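Local coordinates for methionyl-tRNA formyltransferase (Clostridium thermocellum, PDB 1ZGH), which probably transfers a formyl group from 10-formyltetrahydrofolate to the amino group of methionine carried on initiator tRNA, at residues S238-K243 with I247-E252; E157-R162 with Y214-D219; F103-L108 with L150-T155; S40-N45 with I166-M171. All blocks are in the same frame, centred on the assembly; numbering follows the deposited sequence.

Interaction 1 (S238-K243 with I247-E252); sequences SRASMK and IIADVE
Arg239 takes hold of Asp250 side-on, with two guanidinium nitrogens converging on a single carboxylate oxygen. Arg239 NE lies 3.0 Å from Asp250 OD2, approaching from above the carboxylate plane, while NH2 of the same arginine meets the syn lone pair of that oxygen at 3.1 Å. The two flat groups are turned 68° apart, so this salt bridge is not the coplanar, doubly paired kind. A water donates to Asp250 OD2 as well and hydrogen-bonds Ser238 OG at 2.6 Å, giving Asp250 OD2 three polar partners. With CG of Arg239 anti to its backbone N (chi1 -163°) and a bend at chi3, the guanidinium is carried over to the neighbouring strand. Backbone pairing sets the spacing beneath: Asp250 N bonds Ser238 O at 2.8 Å, and Ser241 N bonds Ile248 O at 2.8 Å. Both pairs are antiparallel and hydrogen-bonded, but the register slips by one residue between them, the signature of a beta bulge. Arg239, with phi and psi both positive, sits in the irregular stretch. Beyond it Met242 SE (selenomethionine) rests 3.8 Å from Ile247 CG1. The two strands form a hairpin, strand 233-243 in the middle of the three-stranded antiparallel sheet of the C-terminal domain and strand 246-254 at its edge; on helix 208-217, Ala240 touches Ile215, Met242 touches Leu208 and Tyr212, and Ile247 touches Leu208.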
loop_
_atom_site.group_PDB
_atom_site.type_symbol
_atom_site.label_atom_id
_atom_site.label_comp_id
_atom_site.label_asym_id
_atom_site.label_seq_id
_atom_site.Cartn_x
_atom_site.Cartn_y
_atom_site.Cartn_z
ATOM N N SER A 238 4.142 19.999 -2.334
ATOM C CA SER A 238 3.706 19.170 -1.204
ATOM C C SER A 238 2.958 20.022 -0.171
ATOM O O SER A 238 2.895 21.277 -0.300
ATOM C CB SER A 238 4.918 18.463 -0.590
ATOM O OG SER A 238 5.838 19.446 -0.156
ATOM N N ARG A 239 2.350 19.337 0.804
ATOM C CA ARG A 239 1.660 19.937 1.918
ATOM C C ARG A 239 0.608 20.968 1.462
ATOM O O ARG A 239 0.561 22.132 1.910
ATOM C CB ARG A 239 2.640 20.589 2.873
ATOM C CG ARG A 239 2.004 20.865 4.251
ATOM C CD ARG A 239 3.039 20.845 5.359
ATOM N NE ARG A 239 4.056 21.878 5.219
ATOM C CZ ARG A 239 4.065 23.038 5.862
ATOM N NH1 ARG A 239 3.069 23.392 6.681
ATOM N NH2 ARG A 239 5.087 23.865 5.674
ATOM N N ALA A 240 -0.257 20.501 0.588
ATOM C CA ALA A 240 -1.309 21.316 0.041
ATOM C C ALA A 240 -2.439 21.529 1.041
ATOM O O ALA A 240 -2.765 20.625 1.797
ATOM C CB ALA A 240 -1.849 20.641 -1.167
ATOM N N SER A 241 -3.040 22.710 1.022
ATOM C CA SER A 241 -4.175 23.008 1.882
ATOM C C SER A 241 -5.095 23.914 1.080
ATOM O O SER A 241 -4.655 24.898 0.497
ATOM C CB SER A 241 -3.678 23.664 3.176
ATOM O OG SER A 241 -4.665 23.855 4.149
HETATM N N MSE A 242 -6.369 23.558 1.035
HETATM C CA MSE A 242 -7.320 24.244 0.221
HETATM C C MSE A 242 -7.922 25.424 0.985
HETATM O O MSE A 242 -8.335 25.318 2.120
HETATM C CB MSE A 242 -8.380 23.256 -0.295
HETATM C CG MSE A 242 -9.456 23.911 -1.123
HETATM SE SE MSE A 242 -8.721 24.387 -2.919
HETATM C CE MSE A 242 -8.918 22.541 -3.698
ATOM N N LYS A 243 -7.939 26.578 0.328
ATOM C CA LYS A 243 -8.565 27.772 0.845
ATOM C C LYS A 243 -9.605 28.268 -0.212
ATOM O O LYS A 243 -9.741 27.689 -1.266
ATOM C CB LYS A 243 -7.507 28.842 1.111
ATOM C CG LYS A 243 -6.426 28.481 2.171
ATOM C CD LYS A 243 -7.031 28.216 3.523
ATOM C CE LYS A 243 -5.980 27.870 4.676
ATOM N NZ LYS A 243 -6.693 27.301 5.906
ATOM N N ILE A 247 -5.032 27.141 -3.537
ATOM C CA ILE A 247 -4.319 26.104 -2.745
ATOM C C ILE A 247 -3.043 26.770 -2.248
ATOM O O ILE A 247 -2.360 27.431 -3.029
ATOM C CB ILE A 247 -3.913 24.916 -3.633
ATOM C CG1 ILE A 247 -5.145 24.192 -4.173
ATOM C CG2 ILE A 247 -2.915 23.959 -2.903
ATOM C CD1 ILE A 247 -4.793 23.211 -5.279
ATOM N N ILE A 248 -2.749 26.603 -0.971
ATOM C CA ILE A 248 -1.470 26.938 -0.367
ATOM C C ILE A 248 -0.668 25.656 -0.241
ATOM O O ILE A 248 -1.166 24.646 0.277
ATOM C CB ILE A 248 -1.652 27.557 0.998
ATOM C CG1 ILE A 248 -2.520 28.816 0.875
ATOM C CG2 ILE A 248 -0.294 27.952 1.673
ATOM C CD1 ILE A 248 -2.982 29.276 2.171
ATOM N N ALA A 249 0.572 25.693 -0.721
ATOM C CA ALA A 249 1.450 24.511 -0.705
ATOM C C ALA A 249 2.894 24.934 -0.514
ATOM O O ALA A 249 3.208 26.143 -0.549
ATOM C CB ALA A 249 1.296 23.725 -2.000
ATOM N N ASP A 250 3.746 23.944 -0.236
ATOM C CA ASP A 250 5.212 24.075 -0.287
ATOM C C ASP A 250 5.567 23.713 -1.688
ATOM O O ASP A 250 4.894 22.862 -2.310
ATOM C CB ASP A 250 5.935 23.114 0.662
ATOM C CG ASP A 250 5.758 23.491 2.113
ATOM O OD1 ASP A 250 5.388 24.660 2.394
ATOM O OD2 ASP A 250 5.980 22.612 2.993
ATOM N N VAL A 251 6.598 24.376 -2.185
ATOM C CA VAL A 251 7.162 24.115 -3.498
ATOM C C VAL A 251 8.707 24.041 -3.388
ATOM O O VAL A 251 9.366 24.808 -2.599
ATOM C CB VAL A 251 6.676 25.154 -4.544
ATOM C CG1 VAL A 251 7.165 26.610 -4.227
ATOM C CG2 VAL A 251 7.046 24.689 -5.941
ATOM N N GLU A 252 9.279 23.114 -4.144
ATOM C CA GLU A 252 10.711 23.123 -4.463
ATOM C C GLU A 252 10.901 23.490 -5.932
ATOM O O GLU A 252 10.362 22.824 -6.847
ATOM C CB GLU A 252 11.342 21.769 -4.167
ATOM C CG GLU A 252 11.133 21.326 -2.701
ATOM C CD GLU A 252 12.066 20.169 -2.304
ATOM O OE1 GLU A 252 12.456 19.367 -3.194
ATOM O OE2 GLU A 252 12.460 20.078 -1.116
HETATM O O HOH W 1 6.485 19.802 2.316
#

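Interaction 2 (E157-R162 with Y214-D219); sequences EEIFMR and YIRMLD
A backbone hydrogen bond between the first turn of helix 156-178 and the residues following helix 208-217 makes this a small, partly buried junction, with Glu157 on one side and Asp219 on the other. It joins the formyl transferase part of the chain to the C-terminal domain. Glu157 N points at Asp219 O over 3.3 Å, and although the bond is long its N-H...O angle of 169° is nearly straight. The donor is tilted 26° from the carbonyl plane. CB of Glu157 reaches the same Asp219 O at 3.9 Å. A second, looser touch lies alongside, where Ile159 CD1 comes within 4.1 Å of Arg216 NH1, obliquely to the guanidinium plane. Arg216 leaves its helix with CG between the backbone N and the carbonyl carbon (chi1 79°) and then runs extended to NE, carrying the guanidinium toward Ile159 and the 152-154 loop. Its NH1 donates to the carbonyl oxygens of Leu152 and Gly154, while NE forms a salt bridge with Asp213. Glu157 OE2 and Asp219 OD1 stand 6.2 Å apart, and each carboxylate has a backbone N-H as a partner, from Glu221 and Arg239 respectively. Those bonds would be expected to ease any repulsion between the two acids. With only 113 Å² buried between the segments, side-chain packing is slight, and the bond from Glu157 N to Asp219 O is the chief link.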
loop_
_atom_site.group_PDB
_atom_site.type_symbol
_atom_site.label_atom_id
_atom_site.label_comp_id
_atom_site.label_asym_id
_atom_site.label_seq_id
_atom_site.Cartn_x
_atom_site.Cartn_y
_atom_site.Cartn_z
ATOM N N GLU A 157 0.805 9.798 2.665
ATOM C CA GLU A 157 1.369 9.397 3.917
ATOM C C GLU A 157 0.321 9.192 4.998
ATOM O O GLU A 157 0.356 8.160 5.690
ATOM C CB GLU A 157 2.486 10.329 4.404
ATOM C CG GLU A 157 3.241 9.809 5.687
ATOM C CD GLU A 157 4.739 9.976 5.619
ATOM O OE1 GLU A 157 5.391 9.912 6.672
ATOM O OE2 GLU A 157 5.276 10.132 4.506
ATOM N N GLU A 158 -0.618 10.133 5.122
ATOM C CA GLU A 158 -1.705 10.049 6.101
ATOM C C GLU A 158 -2.614 8.837 5.837
ATOM O O GLU A 158 -2.985 8.090 6.741
ATOM C CB GLU A 158 -2.527 11.367 6.109
ATOM C CG GLU A 158 -1.848 12.506 6.864
ATOM C CD GLU A 158 -2.441 13.896 6.560
ATOM O OE1 GLU A 158 -3.297 13.981 5.670
ATOM O OE2 GLU A 158 -2.031 14.880 7.199
ATOM N N ILE A 159 -2.897 8.596 4.565
ATOM C CA ILE A 159 -3.780 7.497 4.177
ATOM C C ILE A 159 -3.070 6.152 4.392
ATOM O O ILE A 159 -3.665 5.223 4.905
ATOM C CB ILE A 159 -4.215 7.649 2.675
ATOM C CG1 ILE A 159 -5.138 8.883 2.518
ATOM C CG2 ILE A 159 -4.892 6.352 2.168
ATOM C CD1 ILE A 159 -5.247 9.363 1.074
ATOM N N PHE A 160 -1.808 6.064 4.003
ATOM C CA PHE A 160 -1.031 4.825 4.218
ATOM C C PHE A 160 -0.859 4.520 5.706
ATOM O O PHE A 160 -0.941 3.356 6.123
ATOM C CB PHE A 160 0.323 4.862 3.491
ATOM C CG PHE A 160 0.235 4.770 2.015
ATOM C CD1 PHE A 160 -0.587 3.835 1.392
ATOM C CD2 PHE A 160 1.057 5.556 1.220
ATOM C CE1 PHE A 160 -0.621 3.743 0.024
ATOM C CE2 PHE A 160 1.013 5.454 -0.136
ATOM C CZ PHE A 160 0.188 4.528 -0.733
HETATM N N MSE A 161 -0.662 5.548 6.529
HETATM C CA MSE A 161 -0.590 5.317 7.977
HETATM C C MSE A 161 -1.943 4.896 8.580
HETATM O O MSE A 161 -2.003 4.083 9.481
HETATM C CB MSE A 161 -0.015 6.545 8.716
HETATM C CG MSE A 161 1.422 6.830 8.296
HETATM SE SE MSE A 161 2.151 8.344 9.333
HETATM C CE MSE A 161 1.112 9.632 8.823
ATOM N N ARG A 162 -3.026 5.468 8.073
ATOM C CA ARG A 162 -4.378 5.087 8.471
ATOM C C ARG A 162 -4.651 3.606 8.103
ATOM O O ARG A 162 -5.166 2.838 8.923
ATOM C CB ARG A 162 -5.371 6.034 7.767
ATOM C CG ARG A 162 -6.841 5.857 8.101
ATOM C CD ARG A 162 -7.702 6.879 7.270
ATOM N NE ARG A 162 -7.246 8.262 7.422
ATOM C CZ ARG A 162 -7.201 9.187 6.474
ATOM N NH1 ARG A 162 -7.659 8.930 5.261
ATOM N NH2 ARG A 162 -6.724 10.406 6.760
ATOM N N TYR A 214 -3.911 15.681 -6.923
ATOM C CA TYR A 214 -2.553 15.298 -7.418
ATOM C C TYR A 214 -1.431 15.554 -6.399
ATOM O O TYR A 214 -0.610 14.695 -6.133
ATOM C CB TYR A 214 -2.220 15.974 -8.763
ATOM C CG TYR A 214 -2.480 15.068 -9.942
ATOM C CD1 TYR A 214 -3.772 14.624 -10.227
ATOM C CD2 TYR A 214 -1.434 14.662 -10.780
ATOM C CE1 TYR A 214 -4.011 13.763 -11.304
ATOM C CE2 TYR A 214 -1.662 13.805 -11.871
ATOM C CZ TYR A 214 -2.948 13.363 -12.113
ATOM O OH TYR A 214 -3.204 12.569 -13.194
ATOM N N ILE A 215 -1.403 16.754 -5.817
ATOM C CA ILE A 215 -0.407 17.073 -4.820
ATOM C C ILE A 215 -0.502 16.150 -3.591
ATOM O O ILE A 215 0.509 15.534 -3.195
ATOM C CB ILE A 215 -0.465 18.545 -4.363
ATOM C CG1 ILE A 215 -0.245 19.483 -5.564
ATOM C CG2 ILE A 215 0.590 18.769 -3.239
ATOM C CD1 ILE A 215 -0.505 20.932 -5.223
ATOM N N ARG A 216 -1.695 16.016 -3.014
ATOM C CA ARG A 216 -1.834 15.192 -1.812
ATOM C C ARG A 216 -1.565 13.686 -2.050
ATOM O O ARG A 216 -0.988 13.046 -1.186
ATOM C CB ARG A 216 -3.190 15.357 -1.154
ATOM C CG ARG A 216 -4.352 14.593 -1.805
ATOM C CD ARG A 216 -5.639 15.128 -1.239
ATOM N NE ARG A 216 -6.831 14.607 -1.903
ATOM C CZ ARG A 216 -7.442 13.470 -1.598
ATOM N NH1 ARG A 216 -7.020 12.677 -0.608
ATOM N NH2 ARG A 216 -8.524 13.148 -2.254
HETATM N N MSE A 217 -1.977 13.170 -3.209
HETATM C CA MSE A 217 -1.915 11.732 -3.503
HETATM C C MSE A 217 -0.474 11.292 -3.767
HETATM O O MSE A 217 -0.182 10.114 -3.660
HETATM C CB MSE A 217 -2.813 11.321 -4.662
HETATM C CG MSE A 217 -2.218 11.529 -6.066
HETATM SE SE MSE A 217 -3.525 11.218 -7.475
HETATM C CE MSE A 217 -2.226 11.154 -9.058
ATOM N N LEU A 218 0.401 12.251 -4.093
ATOM C CA LEU A 218 1.836 12.020 -4.263
ATOM C C LEU A 218 2.761 12.499 -3.129
ATOM O O LEU A 218 3.999 12.404 -3.252
ATOM C CB LEU A 218 2.266 12.613 -5.610
ATOM C CG LEU A 218 1.546 11.973 -6.797
ATOM C CD1 LEU A 218 1.592 12.861 -8.038
ATOM C CD2 LEU A 218 2.064 10.605 -7.091
ATOM N N ASP A 219 2.159 12.988 -2.033
ATOM C CA ASP A 219 2.828 13.537 -0.880
ATOM C C ASP A 219 2.997 12.446 0.176
ATOM O O ASP A 219 2.195 12.294 1.102
ATOM C CB ASP A 219 2.049 14.752 -0.399
ATOM C CG ASP A 219 2.756 15.558 0.671
ATOM O OD1 ASP A 219 3.890 15.202 1.129
ATOM O OD2 ASP A 219 2.144 16.561 1.113
#

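Interaction 3 (F103-L108 with L150-T155); sequences FHMTDL and LDLYGT
Met105, a selenomethionine, directs CG between its backbone N and carbonyl carbon (chi1 67°) and bends again at chi3 (59°), turning its terminal methyl toward Leu150. Leu150 answers with CG anti to the backbone N (chi1 176°), which brings one branch forward: Met105 CE meets Leu150 CD2 at 4.0 Å, the two side chains passing at a slant. The selenium makes a wider contact, Met105 SE to Leu152 CD2 at 4.4 Å. Both segments leave the six-stranded mixed sheet of the formyl transferase domain, from strands 100-104 and 144-151. Met105, just beyond the end of strand 100-104, meets the two leucines although strand 127-134 lies between their strands in the sheet. No hydrogen bond joins the segments; 95 Å² is buried between them, all of the touching residues being buried. Helices add to the apolar surroundings: Leu117 of helix 116-122 touches both Met105 and Leu152, while Phe160 of helix 156-178 packs on Met105.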
loop_
_atom_site.group_PDB
_atom_site.type_symbol
_atom_site.label_atom_id
_atom_site.label_comp_id
_atom_site.label_asym_id
_atom_site.label_seq_id
_atom_site.Cartn_x
_atom_site.Cartn_y
_atom_site.Cartn_z
ATOM N N PHE A 103 -2.173 -7.110 1.409
ATOM C CA PHE A 103 -3.240 -6.215 1.823
ATOM C C PHE A 103 -3.424 -5.172 0.747
ATOM O O PHE A 103 -2.620 -4.248 0.642
ATOM C CB PHE A 103 -2.876 -5.587 3.171
ATOM C CG PHE A 103 -2.844 -6.573 4.282
ATOM C CD1 PHE A 103 -1.695 -7.283 4.561
ATOM C CD2 PHE A 103 -3.979 -6.825 5.038
ATOM C CE1 PHE A 103 -1.676 -8.191 5.586
ATOM C CE2 PHE A 103 -3.949 -7.719 6.070
ATOM C CZ PHE A 103 -2.813 -8.404 6.343
ATOM N N HIS A 104 -4.436 -5.357 -0.103
ATOM C CA HIS A 104 -4.581 -4.540 -1.310
ATOM C C HIS A 104 -5.768 -3.595 -1.131
ATOM O O HIS A 104 -6.861 -4.029 -0.798
ATOM C CB HIS A 104 -4.707 -5.438 -2.531
ATOM C CG HIS A 104 -4.942 -4.707 -3.808
ATOM N ND1 HIS A 104 -3.926 -4.148 -4.548
ATOM C CD2 HIS A 104 -6.089 -4.442 -4.480
ATOM C CE1 HIS A 104 -4.433 -3.577 -5.627
ATOM N NE2 HIS A 104 -5.744 -3.754 -5.618
HETATM N N MSE A 105 -5.534 -2.291 -1.292
HETATM C CA MSE A 105 -6.524 -1.296 -0.840
HETATM C C MSE A 105 -7.647 -1.008 -1.819
HETATM O O MSE A 105 -8.114 0.125 -1.933
HETATM C CB MSE A 105 -5.839 0.006 -0.392
HETATM C CG MSE A 105 -5.161 0.797 -1.454
HETATM SE SE MSE A 105 -4.904 2.687 -0.756
HETATM C CE MSE A 105 -3.844 2.300 0.776
ATOM N N THR A 106 -8.110 -2.033 -2.522
ATOM C CA THR A 106 -9.314 -1.897 -3.321
ATOM C C THR A 106 -10.339 -2.976 -2.936
ATOM O O THR A 106 -10.015 -4.003 -2.294
ATOM C CB THR A 106 -9.032 -1.963 -4.825
ATOM O OG1 THR A 106 -8.684 -3.310 -5.198
ATOM C CG2 THR A 106 -7.912 -1.005 -5.204
ATOM N N ASP A 107 -11.572 -2.694 -3.328
ATOM C CA ASP A 107 -12.700 -3.572 -3.122
ATOM C C ASP A 107 -12.716 -4.645 -4.249
ATOM O O ASP A 107 -13.530 -4.608 -5.179
ATOM C CB ASP A 107 -13.979 -2.699 -3.075
ATOM C CG ASP A 107 -15.207 -3.461 -2.540
ATOM O OD1 ASP A 107 -15.082 -4.658 -2.217
ATOM O OD2 ASP A 107 -16.303 -2.850 -2.447
ATOM N N LEU A 108 -11.801 -5.606 -4.146
ATOM C CA LEU A 108 -11.548 -6.588 -5.217
ATOM C C LEU A 108 -12.792 -7.412 -5.538
ATOM O O LEU A 108 -13.544 -7.744 -4.615
ATOM C CB LEU A 108 -10.391 -7.517 -4.825
ATOM C CG LEU A 108 -9.002 -6.878 -4.877
ATOM C CD1 LEU A 108 -7.987 -7.754 -4.137
ATOM C CD2 LEU A 108 -8.573 -6.660 -6.298
ATOM N N LEU A 150 -11.812 1.845 4.468
ATOM C CA LEU A 150 -10.730 2.825 4.531
ATOM C C LEU A 150 -11.142 4.125 3.848
ATOM O O LEU A 150 -11.530 4.129 2.673
ATOM C CB LEU A 150 -9.456 2.289 3.852
ATOM C CG LEU A 150 -8.269 3.266 3.776
ATOM C CD1 LEU A 150 -7.633 3.624 5.140
ATOM C CD2 LEU A 150 -7.245 2.762 2.820
ATOM N N ASP A 151 -11.035 5.227 4.583
ATOM C CA ASP A 151 -11.258 6.557 4.032
ATOM C C ASP A 151 -10.012 7.093 3.307
ATOM O O ASP A 151 -8.879 6.852 3.731
ATOM C CB ASP A 151 -11.647 7.511 5.168
ATOM C CG ASP A 151 -13.010 7.155 5.809
ATOM O OD1 ASP A 151 -13.963 6.779 5.078
ATOM O OD2 ASP A 151 -13.129 7.306 7.049
ATOM N N LEU A 152 -10.231 7.853 2.228
ATOM C CA LEU A 152 -9.147 8.332 1.372
ATOM C C LEU A 152 -8.972 9.879 1.354
ATOM O O LEU A 152 -8.498 10.454 0.370
ATOM C CB LEU A 152 -9.363 7.809 -0.064
ATOM C CG LEU A 152 -9.349 6.280 -0.227
ATOM C CD1 LEU A 152 -9.585 5.939 -1.696
ATOM C CD2 LEU A 152 -8.046 5.681 0.226
ATOM N N TYR A 153 -9.328 10.544 2.449
ATOM C CA TYR A 153 -9.001 11.946 2.605
ATOM C C TYR A 153 -7.555 12.117 3.118
ATOM O O TYR A 153 -7.033 11.218 3.824
ATOM C CB TYR A 153 -9.945 12.613 3.590
ATOM C CG TYR A 153 -11.347 12.841 3.132
ATOM C CD1 TYR A 153 -11.735 14.060 2.538
ATOM C CD2 TYR A 153 -12.321 11.865 3.327
ATOM C CE1 TYR A 153 -13.074 14.269 2.129
ATOM C CE2 TYR A 153 -13.643 12.096 2.930
ATOM C CZ TYR A 153 -13.997 13.285 2.324
ATOM O OH TYR A 153 -15.305 13.449 1.976
ATOM N N GLY A 154 -6.942 13.266 2.822
ATOM C CA GLY A 154 -5.542 13.587 3.295
ATOM C C GLY A 154 -4.429 13.273 2.285
ATOM O O GLY A 154 -4.676 12.990 1.114
ATOM N N THR A 155 -3.186 13.286 2.750
ATOM C CA THR A 155 -2.039 13.018 1.906
ATOM C C THR A 155 -1.861 11.489 1.780
ATOM O O THR A 155 -2.370 10.732 2.602
ATOM C CB THR A 155 -0.781 13.630 2.553
ATOM O OG1 THR A 155 -0.508 12.969 3.800
ATOM C CG2 THR A 155 -0.904 15.258 2.748
#

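Interaction 4 (S40-N45 with I166-M171); sequences SWNIKN and IIFNDM
Lys44 NZ donates to Asn45 OD1 over 2.9 Å, arriving 43° above the carbonyl plane of the amide and so off its lone pairs. That bond lies within helix 40-52, beside the point where Asn45 meets Phe168 of helix 156-178. ND2 of Asn45 is in turn hydrogen-bonded to Ser164 OG, and this second bond helps fix the rotation of the amide. Asn45 meets the phenyl ring with CB, which sits over one face of Phe168, 3.8 Å from the ring centroid and 22° off the normal, a CH-pi geometry; it is displaced toward the CD2 rim, where the separation of Asn45 CB from Phe168 CD2 is 3.5 Å. Phe168 comes across with CG anti to its carbonyl carbon (chi1 -80°), and its far end reaches the preceding turn of helix 40-52, with Phe168 CZ 3.7 Å from Asn42 O. The Asn42 side chain crosses that of Phe168 at about a right angle, its OD1 held by Ser164 OG. One serine therefore engages both asparagines beside the ring. This is a helix-helix contact made by a CH-pi pair, Asn45 CB over the Phe168 face, and it joins helix 40-52, which follows the first strand of the formyl transferase domain's alpha/beta core, to the long helix 156-178.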
loop_
_atom_site.group_PDB
_atom_site.type_symbol
_atom_site.label_atom_id
_atom_site.label_comp_id
_atom_site.label_asym_id
_atom_site.label_seq_id
_atom_site.Cartn_x
_atom_site.Cartn_y
_atom_site.Cartn_z
ATOM N N SER A 40 8.574 3.547 6.619
ATOM C CA SER A 40 8.901 3.731 8.016
ATOM C C SER A 40 7.729 3.390 8.949
ATOM O O SER A 40 7.919 2.779 9.996
ATOM C CB SER A 40 9.384 5.187 8.246
ATOM O OG SER A 40 8.365 6.127 7.952
ATOM N N TRP A 41 6.509 3.801 8.593
ATOM C CA TRP A 41 5.365 3.611 9.522
ATOM C C TRP A 41 5.023 2.106 9.660
ATOM O O TRP A 41 4.678 1.633 10.733
ATOM C CB TRP A 41 4.146 4.455 9.099
ATOM C CG TRP A 41 3.723 4.244 7.666
ATOM C CD1 TRP A 41 2.901 3.281 7.195
ATOM C CD2 TRP A 41 4.161 4.990 6.524
ATOM N NE1 TRP A 41 2.762 3.389 5.826
ATOM C CE2 TRP A 41 3.552 4.414 5.387
ATOM C CE3 TRP A 41 4.985 6.104 6.356
ATOM C CZ2 TRP A 41 3.721 4.942 4.111
ATOM C CZ3 TRP A 41 5.191 6.591 5.095
ATOM C CH2 TRP A 41 4.558 6.019 3.989
ATOM N N ASN A 42 5.151 1.356 8.565
ATOM C CA ASN A 42 4.858 -0.079 8.590
ATOM C C ASN A 42 5.896 -0.823 9.406
ATOM O O ASN A 42 5.575 -1.727 10.154
ATOM C CB ASN A 42 4.845 -0.669 7.176
ATOM C CG ASN A 42 3.621 -0.239 6.364
ATOM O OD1 ASN A 42 2.510 -0.267 6.866
ATOM N ND2 ASN A 42 3.845 0.163 5.126
ATOM N N ILE A 43 7.160 -0.445 9.244
ATOM C CA ILE A 43 8.241 -1.065 10.003
ATOM C C ILE A 43 8.089 -0.808 11.506
ATOM O O ILE A 43 8.289 -1.709 12.328
ATOM C CB ILE A 43 9.611 -0.574 9.490
ATOM C CG1 ILE A 43 9.815 -1.016 8.033
ATOM C CG2 ILE A 43 10.747 -1.111 10.395
ATOM C CD1 ILE A 43 11.016 -0.325 7.359
ATOM N N LYS A 44 7.790 0.438 11.858
ATOM C CA LYS A 44 7.527 0.808 13.237
ATOM C C LYS A 44 6.386 -0.051 13.781
ATOM O O LYS A 44 6.484 -0.554 14.875
ATOM C CB LYS A 44 7.183 2.305 13.373
ATOM C CG LYS A 44 6.611 2.725 14.781
ATOM C CD LYS A 44 6.176 4.230 14.875
ATOM C CE LYS A 44 5.067 4.667 13.881
ATOM N NZ LYS A 44 3.702 4.053 14.067
ATOM N N ASN A 45 5.304 -0.175 13.016
ATOM C CA ASN A 45 4.106 -0.890 13.457
ATOM C C ASN A 45 4.366 -2.399 13.593
ATOM O O ASN A 45 3.803 -3.060 14.477
ATOM C CB ASN A 45 2.921 -0.622 12.496
ATOM C CG ASN A 45 2.284 0.767 12.691
ATOM O OD1 ASN A 45 2.465 1.400 13.723
ATOM N ND2 ASN A 45 1.524 1.226 11.699
ATOM N N ILE A 166 -5.115 0.068 10.545
ATOM C CA ILE A 166 -6.186 -0.924 10.366
ATOM C C ILE A 166 -5.614 -2.335 10.180
ATOM O O ILE A 166 -6.127 -3.303 10.752
ATOM C CB ILE A 166 -7.120 -0.527 9.172
ATOM C CG1 ILE A 166 -7.892 0.746 9.550
ATOM C CG2 ILE A 166 -8.083 -1.694 8.796
ATOM C CD1 ILE A 166 -8.691 1.455 8.400
ATOM N N ILE A 167 -4.543 -2.448 9.401
ATOM C CA ILE A 167 -3.960 -3.719 9.088
ATOM C C ILE A 167 -3.364 -4.362 10.359
ATOM O O ILE A 167 -3.599 -5.558 10.673
ATOM C CB ILE A 167 -2.905 -3.590 7.981
ATOM C CG1 ILE A 167 -3.612 -3.370 6.639
ATOM C CG2 ILE A 167 -2.029 -4.855 7.888
ATOM C CD1 ILE A 167 -2.667 -2.926 5.492
ATOM N N PHE A 168 -2.605 -3.562 11.090
ATOM C CA PHE A 168 -1.897 -4.053 12.278
ATOM C C PHE A 168 -2.760 -4.211 13.519
ATOM O O PHE A 168 -2.523 -5.146 14.299
ATOM C CB PHE A 168 -0.674 -3.191 12.596
ATOM C CG PHE A 168 0.526 -3.523 11.733
ATOM C CD1 PHE A 168 1.325 -4.602 12.043
ATOM C CD2 PHE A 168 0.834 -2.763 10.610
ATOM C CE1 PHE A 168 2.434 -4.939 11.248
ATOM C CE2 PHE A 168 1.945 -3.069 9.805
ATOM C CZ PHE A 168 2.758 -4.182 10.147
ATOM N N ASN A 169 -3.748 -3.342 13.701
ATOM C CA ASN A 169 -4.541 -3.379 14.944
ATOM C C ASN A 169 -5.772 -4.256 14.817
ATOM O O ASN A 169 -6.217 -4.813 15.803
ATOM C CB ASN A 169 -4.939 -1.974 15.389
ATOM C CG ASN A 169 -3.738 -1.130 15.859
ATOM O OD1 ASN A 169 -2.591 -1.597 15.909
ATOM N ND2 ASN A 169 -4.016 0.103 16.237
ATOM N N ASP A 170 -6.288 -4.425 13.602
ATOM C CA ASP A 170 -7.547 -5.153 13.378
ATOM C C ASP A 170 -7.350 -6.396 12.507
ATOM O O ASP A 170 -7.641 -7.515 12.949
ATOM C CB ASP A 170 -8.568 -4.194 12.756
ATOM C CG ASP A 170 -9.902 -4.861 12.420
ATOM O OD1 ASP A 170 -10.759 -4.161 11.824
ATOM O OD2 ASP A 170 -10.118 -6.061 12.748
HETATM N N MSE A 171 -6.821 -6.224 11.300
HETATM C CA MSE A 171 -6.805 -7.307 10.328
HETATM C C MSE A 171 -5.841 -8.465 10.659
HETATM O O MSE A 171 -6.250 -9.628 10.616
HETATM C CB MSE A 171 -6.568 -6.774 8.917
HETATM C CG MSE A 171 -7.627 -5.761 8.501
HETATM SE SE MSE A 171 -7.392 -5.167 6.672
HETATM C CE MSE A 171 -8.348 -6.612 5.725
#

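Along the chain, interactions 3, 2 and 1 come in series, while interaction 4 pairs an early helix with the middle of helix 156-178 and so encloses interaction 3; its segments alternate with those of interaction 2. That helix is shared: interaction 2 uses its start and interaction 4 its middle, their centres about 16 Å apart, with Trp41 packing on Glu157, Phe160 and Met161. Strand 144-151 leads into it from interaction 3, whose centre lies about 11 Å from that of interaction 2. Interactions 1 and 2 touch through Arg239 and Asp219. The centres of interactions 1 and 4 are about 28 Å apart. Through interaction 2, which touches the other three, the formyl transferase core meets the C-terminal sheet.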